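Local coordinates for protein D-glycerate 2-kinase (Thermotoga maritima, PDB 2B8N) that catalyses the magnesium- and ATP-dependent phosphorylation of D-glycerate to 2-phosphoglycerate, a step in serine degradation by way of 3-hydroxypyruvate, at residues A[70-73]-A[74-78]; A[187-191]-A[192-196]. One frame throughout, in Å; residues are numbered along the deposited sequence.

Contact 1: A[70-73]-A[74-78]; sequences EVLG and KKIRK
L72, the last residue of helix 61-72, packs against I76, the first of strand 76-84, across the tight turn that closes a beta-alpha-beta unit. The unit runs from strand 52-57 through the helix and back into the parallel sheet beside its starting strand. The polar link is made by the backbone: I76 N gives its hydrogen to G73 O at 2.9 Å. G73 leaves helical geometry with a positive phi of 64°, a conformation readily taken up by a residue without a side chain.

The apolar part is a crossing of two branched chains at about a right angle. L72 CD1 touches I76 CG1 at 4.1 Å, while I76 CD1 reaches back to L72 CB, also at 4.1 Å. I76 can do this because its CG1 branch stands anti to the carbonyl carbon (chi1 -67°), turned toward the end of the helix. Both residues also lie on V52 of the neighbouring strand, and L72 meets L44 of helix 44-47 as well. With an alanine in place of I76, L72 CD1 would probably lose its partner CG1 across the turn, and a gap would be likely to open next to V52 and L54.

The two lysines of the turn go different ways. K74 bends through its outer torsions, and its NZ forms a salt bridge with D93. K75 instead stretches out beyond CG and brings its methylenes against the helix end, crossing L72 at about a right angle: its CD lies 3.5 Å from L72 O and 4.1 Å from L72 CD2.

Contact 2: A[187-191]-A[192-196]; sequences ERVFP and AKVVA
V189, at the end of helix 184-189, spreads its side chain over the start of strand 193-199. Its CB already meets V194 CG2 at 3.8 Å. From there CG1, held anti to the backbone N (chi1 165°), makes the closest approaches of this side chain: it comes to the same V194 methyl at 3.5 Å, crosses to A192 CB at 3.8 Å, and has A192 O beside it. The other tip, CG2, touches V194 CG2 from further off, at 4.0 Å. V194 thus offers a single methyl to all three atoms, the two valines crossing at about a right angle.

The chain gets from helix to parallel strand by a type VIa beta turn, with F190 and P191 at its corners and a cis peptide bond between them. A192 N closes the turn on V189 O at 2.8 Å, but the hydrogen bond is weak, bent to 129°. At the corner, P191 CB sits 3.8 Å above one face of the F190 ring, offset toward its rim. V189 also touches V129 of the adjoining strand and V120 of helix 107-120, while A192 O accepts a hydrogen bond from N254 ND2.

Contacts 1 and 2 are two helix-to-strand turns feeding the same six-stranded parallel sheet, whose strand order 3-2-1-4-5-6 is that of Rossmann-like folds. Contact 1 leads into strand 76-84 and contact 2 into strand 193-199, with strands 52-57 and 128-133 lying between. Their centres are 18 Å apart and their nearest atoms about 9 Å, so they do not touch. The two turns are built differently, and the backbone bond across 187-196 is the weaker of the two. Neither can be assigned a part in binding ATP, magnesium or glycerate from its geometry.

Contact 1: A[70-73]-A[74-78]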
ATOM      1  N   GLU A  70      -8.365  20.601  -8.264  1.00 28.46           N
ATOM      2  CA  GLU A  70      -9.597  21.180  -7.719  1.00 28.79           C
ATOM      3  C   GLU A  70      -9.327  22.046  -6.490  1.00 27.20           C
ATOM      4  O   GLU A  70      -9.991  23.058  -6.306  1.00 26.23           O
ATOM      5  CB  GLU A  70     -10.624  20.090  -7.395  1.00 29.21           C
ATOM      6  CG  GLU A  70     -11.186  19.405  -8.641  1.00 31.29           C
ATOM      7  CD  GLU A  70     -12.103  18.236  -8.341  1.00 30.56           C
ATOM      8  OE1 GLU A  70     -12.396  17.984  -7.150  1.00 38.75           O
ATOM      9  OE2 GLU A  70     -12.523  17.567  -9.313  1.00 32.67           O
ATOM     10  N   VAL A  71      -8.372  21.651  -5.650  1.00 26.45           N
ATOM     11  CA  VAL A  71      -7.942  22.517  -4.555  1.00 26.70           C
ATOM     12  C   VAL A  71      -7.209  23.796  -5.061  1.00 26.94           C
ATOM     13  O   VAL A  71      -7.513  24.888  -4.606  1.00 26.21           O
ATOM     14  CB  VAL A  71      -7.041  21.773  -3.519  1.00 26.60           C
ATOM     15  CG1 VAL A  71      -6.454  22.774  -2.507  1.00 24.51           C
ATOM     16  CG2 VAL A  71      -7.822  20.651  -2.801  1.00 25.72           C
ATOM     17  N   LEU A  72      -6.256  23.661  -5.990  1.00 26.89           N
ATOM     18  CA  LEU A  72      -5.341  24.761  -6.315  1.00 26.78           C
ATOM     19  C   LEU A  72      -5.652  25.537  -7.587  1.00 26.39           C
ATOM     20  O   LEU A  72      -5.400  26.724  -7.631  1.00 25.92           O
ATOM     21  CB  LEU A  72      -3.916  24.248  -6.411  1.00 26.53           C
ATOM     22  CG  LEU A  72      -3.315  23.769  -5.086  1.00 24.62           C
ATOM     23  CD1 LEU A  72      -2.031  23.090  -5.444  1.00 26.33           C
ATOM     24  CD2 LEU A  72      -3.095  24.880  -4.072  1.00 18.76           C
ATOM     25  N   GLY A  73      -6.142  24.870  -8.627  1.00 26.40           N
ATOM     26  CA  GLY A  73      -6.409  25.527  -9.910  1.00 25.78           C
ATOM     27  C   GLY A  73      -5.165  26.074 -10.596  1.00 25.86           C
ATOM     28  O   GLY A  73      -4.142  25.411 -10.648  1.00 24.43           O
ATOM     29  N   LYS A  74      -5.250  27.304 -11.098  1.00 27.17           N
ATOM     30  CA  LYS A  74      -4.161  27.905 -11.902  1.00 28.85           C
ATOM     31  C   LYS A  74      -2.863  28.250 -11.128  1.00 28.61           C
ATOM     32  O   LYS A  74      -1.881  28.697 -11.735  1.00 28.89           O
ATOM     33  CB  LYS A  74      -4.677  29.110 -12.699  1.00 28.37           C
ATOM     34  CG  LYS A  74      -5.663  28.691 -13.809  1.00 34.85           C
ATOM     35  CD  LYS A  74      -4.941  28.077 -15.032  1.00 44.48           C
ATOM     36  CE  LYS A  74      -5.638  26.815 -15.585  1.00 44.37           C
ATOM     37  NZ  LYS A  74      -5.325  25.620 -14.746  1.00 43.10           N
ATOM     38  N   LYS A  75      -2.863  28.020  -9.808  1.00 26.96           N
ATOM     39  CA  LYS A  75      -1.647  28.050  -9.004  1.00 25.98           C
ATOM     40  C   LYS A  75      -0.742  26.904  -9.398  1.00 26.45           C
ATOM     41  O   LYS A  75       0.452  26.948  -9.100  1.00 25.68           O
ATOM     42  CB  LYS A  75      -1.952  27.915  -7.511  1.00 26.69           C
ATOM     43  CG  LYS A  75      -2.771  29.032  -6.938  1.00 24.32           C
ATOM     44  CD  LYS A  75      -3.280  28.652  -5.569  1.00 24.18           C
ATOM     45  CE  LYS A  75      -3.616  29.879  -4.782  1.00 18.61           C
ATOM     46  NZ  LYS A  75      -4.612  29.551  -3.768  1.00 22.33           N
ATOM     47  N   ILE A  76      -1.311  25.856 -10.002  1.00 27.04           N
ATOM     48  CA  ILE A  76      -0.507  24.863 -10.707  1.00 28.20           C
ATOM     49  C   ILE A  76      -0.217  25.389 -12.122  1.00 29.29           C
ATOM     50  O   ILE A  76      -1.125  25.674 -12.916  1.00 29.00           O
ATOM     51  CB  ILE A  76      -1.159  23.468 -10.800  1.00 29.60           C
ATOM     52  CG1 ILE A  76      -1.281  22.797  -9.419  1.00 27.10           C
ATOM     53  CG2 ILE A  76      -0.335  22.547 -11.749  1.00 31.19           C
ATOM     54  CD1 ILE A  76      -2.466  21.824  -9.338  1.00 25.59           C
ATOM     55  N   ARG A  77       1.074  25.497 -12.407  1.00 30.09           N
ATOM     56  CA  ARG A  77       1.572  26.017 -13.657  1.00 30.23           C
ATOM     57  C   ARG A  77       1.767  24.900 -14.670  1.00 30.72           C
ATOM     58  O   ARG A  77       1.623  25.124 -15.856  1.00 32.82           O
ATOM     59  CB  ARG A  77       2.866  26.748 -13.374  1.00 29.60           C
ATOM     60  CG  ARG A  77       2.608  27.848 -12.373  1.00 33.64           C
ATOM     61  CD  ARG A  77       3.795  28.704 -12.090  1.00 32.52           C
ATOM     62  NE  ARG A  77       3.338  30.012 -11.653  1.00 30.18           N
ATOM     63  CZ  ARG A  77       4.087  31.107 -11.608  1.00 30.44           C
ATOM     64  NH1 ARG A  77       5.370  31.076 -11.964  1.00 31.79           N
ATOM     65  NH2 ARG A  77       3.539  32.249 -11.203  1.00 31.27           N
ATOM     66  N   LYS A  78       2.085  23.702 -14.183  1.00 30.60           N
ATOM     67  CA  LYS A  78       2.291  22.524 -15.017  1.00 30.22           C
ATOM     68  C   LYS A  78       1.984  21.289 -14.170  1.00 28.77           C
ATOM     69  O   LYS A  78       2.307  21.246 -12.984  1.00 28.10           O
ATOM     70  CB  LYS A  78       3.733  22.451 -15.541  1.00 30.87           C
ATOM     71  CG  LYS A  78       3.832  22.296 -17.074  1.00 35.16           C
ATOM     72  CD  LYS A  78       3.314  20.933 -17.573  1.00 42.16           C
ATOM     73  CE  LYS A  78       2.145  21.067 -18.602  1.00 42.76           C
ATOM     74  NZ  LYS A  78       0.764  21.101 -17.966  1.00 37.33           N
TER

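Contact 2: A[187-191]-A[192-196]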
ATOM      1  N   GLU A 187      17.044  16.340  -4.969  1.00 27.34           N
ATOM      2  CA  GLU A 187      18.293  16.976  -5.296  1.00 28.67           C
ATOM      3  C   GLU A 187      18.193  17.704  -6.638  1.00 28.60           C
ATOM      4  O   GLU A 187      18.822  18.743  -6.815  1.00 28.93           O
ATOM      5  CB  GLU A 187      19.409  15.935  -5.301  1.00 29.30           C
ATOM      6  CG  GLU A 187      20.728  16.431  -5.829  1.00 33.03           C
ATOM      7  CD  GLU A 187      21.867  15.484  -5.536  1.00 31.95           C
ATOM      8  OE1 GLU A 187      21.798  14.312  -5.934  1.00 34.52           O
ATOM      9  OE2 GLU A 187      22.841  15.925  -4.903  1.00 42.93           O
ATOM     10  N   ARG A 188      17.414  17.184  -7.588  1.00 28.61           N
ATOM     11  CA  ARG A 188      17.239  17.884  -8.892  1.00 27.56           C
ATOM     12  C   ARG A 188      16.241  19.032  -8.813  1.00 26.90           C
ATOM     13  O   ARG A 188      16.351  20.028  -9.506  1.00 26.91           O
ATOM     14  CB  ARG A 188      16.751  16.924  -9.945  1.00 28.48           C
ATOM     15  CG  ARG A 188      17.763  15.918 -10.398  1.00 28.81           C
ATOM     16  CD  ARG A 188      18.626  16.463 -11.516  1.00 28.50           C
ATOM     17  NE  ARG A 188      18.944  15.378 -12.435  1.00 29.77           N
ATOM     18  CZ  ARG A 188      18.578  15.292 -13.713  1.00 32.12           C
ATOM     19  NH1 ARG A 188      17.881  16.243 -14.308  1.00 34.46           N
ATOM     20  NH2 ARG A 188      18.932  14.225 -14.417  1.00 41.15           N
ATOM     21  N   VAL A 189      15.246  18.871  -7.957  1.00 27.26           N
ATOM     22  CA  VAL A 189      14.257  19.913  -7.722  1.00 27.50           C
ATOM     23  C   VAL A 189      14.898  21.162  -7.105  1.00 27.57           C
ATOM     24  O   VAL A 189      14.499  22.297  -7.402  1.00 28.04           O
ATOM     25  CB  VAL A 189      13.148  19.372  -6.829  1.00 25.50           C
ATOM     26  CG1 VAL A 189      12.282  20.505  -6.255  1.00 25.06           C
ATOM     27  CG2 VAL A 189      12.296  18.406  -7.639  1.00 29.24           C
ATOM     28  N   PHE A 190      15.891  20.934  -6.249  1.00 27.08           N
ATOM     29  CA  PHE A 190      16.708  21.999  -5.746  1.00 25.75           C
ATOM     30  C   PHE A 190      17.110  22.953  -6.880  1.00 26.47           C
ATOM     31  O   PHE A 190      17.467  22.507  -8.034  1.00 25.26           O
ATOM     32  CB  PHE A 190      17.974  21.456  -5.060  1.00 26.33           C
ATOM     33  CG  PHE A 190      18.610  22.440  -4.111  1.00 23.80           C
ATOM     34  CD1 PHE A 190      18.123  22.574  -2.810  1.00 24.28           C
ATOM     35  CD2 PHE A 190      19.650  23.257  -4.528  1.00 14.30           C
ATOM     36  CE1 PHE A 190      18.689  23.508  -1.921  1.00 23.16           C
ATOM     37  CE2 PHE A 190      20.215  24.187  -3.664  1.00 21.74           C
ATOM     38  CZ  PHE A 190      19.739  24.319  -2.357  1.00 22.66           C
ATOM     39  N   PRO A 191      17.081  24.268  -6.561  1.00 27.14           N
ATOM     40  CA  PRO A 191      16.742  24.889  -5.246  1.00 26.99           C
ATOM     41  C   PRO A 191      15.250  25.043  -4.903  1.00 25.99           C
ATOM     42  O   PRO A 191      14.936  25.575  -3.846  1.00 25.48           O
ATOM     43  CB  PRO A 191      17.402  26.260  -5.331  1.00 27.77           C
ATOM     44  CG  PRO A 191      17.301  26.599  -6.789  1.00 29.34           C
ATOM     45  CD  PRO A 191      17.439  25.284  -7.558  1.00 27.12           C
ATOM     46  N   ALA A 192      14.339  24.583  -5.760  1.00 26.19           N
ATOM     47  CA  ALA A 192      12.908  24.583  -5.398  1.00 26.80           C
ATOM     48  C   ALA A 192      12.612  23.635  -4.230  1.00 25.89           C
ATOM     49  O   ALA A 192      13.429  22.762  -3.895  1.00 26.35           O
ATOM     50  CB  ALA A 192      12.026  24.251  -6.605  1.00 25.57           C
ATOM     51  N   LYS A 193      11.451  23.838  -3.606  1.00 27.12           N
ATOM     52  CA  LYS A 193      10.967  23.030  -2.462  1.00 29.18           C
ATOM     53  C   LYS A 193      10.190  21.802  -2.935  1.00 27.30           C
ATOM     54  O   LYS A 193       9.516  21.841  -3.952  1.00 26.19           O
ATOM     55  CB  LYS A 193      10.044  23.864  -1.545  1.00 29.77           C
ATOM     56  CG  LYS A 193       9.997  23.329  -0.107  1.00 35.28           C
ATOM     57  CD  LYS A 193       8.782  23.768   0.762  1.00 33.70           C
ATOM     58  CE  LYS A 193       8.498  22.622   1.846  1.00 40.08           C
ATOM     59  NZ  LYS A 193       7.372  22.788   2.884  1.00 36.02           N
ATOM     60  N   VAL A 194      10.302  20.705  -2.200  1.00 28.43           N
ATOM     61  CA  VAL A 194       9.450  19.537  -2.441  1.00 28.25           C
ATOM     62  C   VAL A 194       8.471  19.391  -1.296  1.00 28.29           C
ATOM     63  O   VAL A 194       8.887  19.273  -0.129  1.00 29.63           O
ATOM     64  CB  VAL A 194      10.261  18.237  -2.564  1.00 28.10           C
ATOM     65  CG1 VAL A 194       9.326  17.020  -2.570  1.00 28.48           C
ATOM     66  CG2 VAL A 194      11.151  18.248  -3.836  1.00 27.64           C
ATOM     67  N   VAL A 195       7.176  19.426  -1.618  1.00 27.81           N
ATOM     68  CA  VAL A 195       6.123  19.074  -0.640  1.00 27.31           C
ATOM     69  C   VAL A 195       5.413  17.805  -1.109  1.00 28.36           C
ATOM     70  O   VAL A 195       4.624  17.841  -2.060  1.00 30.37           O
ATOM     71  CB  VAL A 195       5.049  20.183  -0.402  1.00 26.28           C
ATOM     72  CG1 VAL A 195       4.183  19.821   0.791  1.00 29.16           C
ATOM     73  CG2 VAL A 195       5.668  21.532  -0.143  1.00 27.40           C
ATOM     74  N   ALA A 196       5.680  16.695  -0.429  1.00 27.81           N
ATOM     75  CA  ALA A 196       5.149  15.406  -0.848  1.00 28.54           C
ATOM     76  C   ALA A 196       3.921  14.985  -0.048  1.00 28.92           C
ATOM     77  O   ALA A 196       3.882  15.089   1.199  1.00 28.06           O
ATOM     78  CB  ALA A 196       6.221  14.334  -0.743  1.00 29.74           C
TER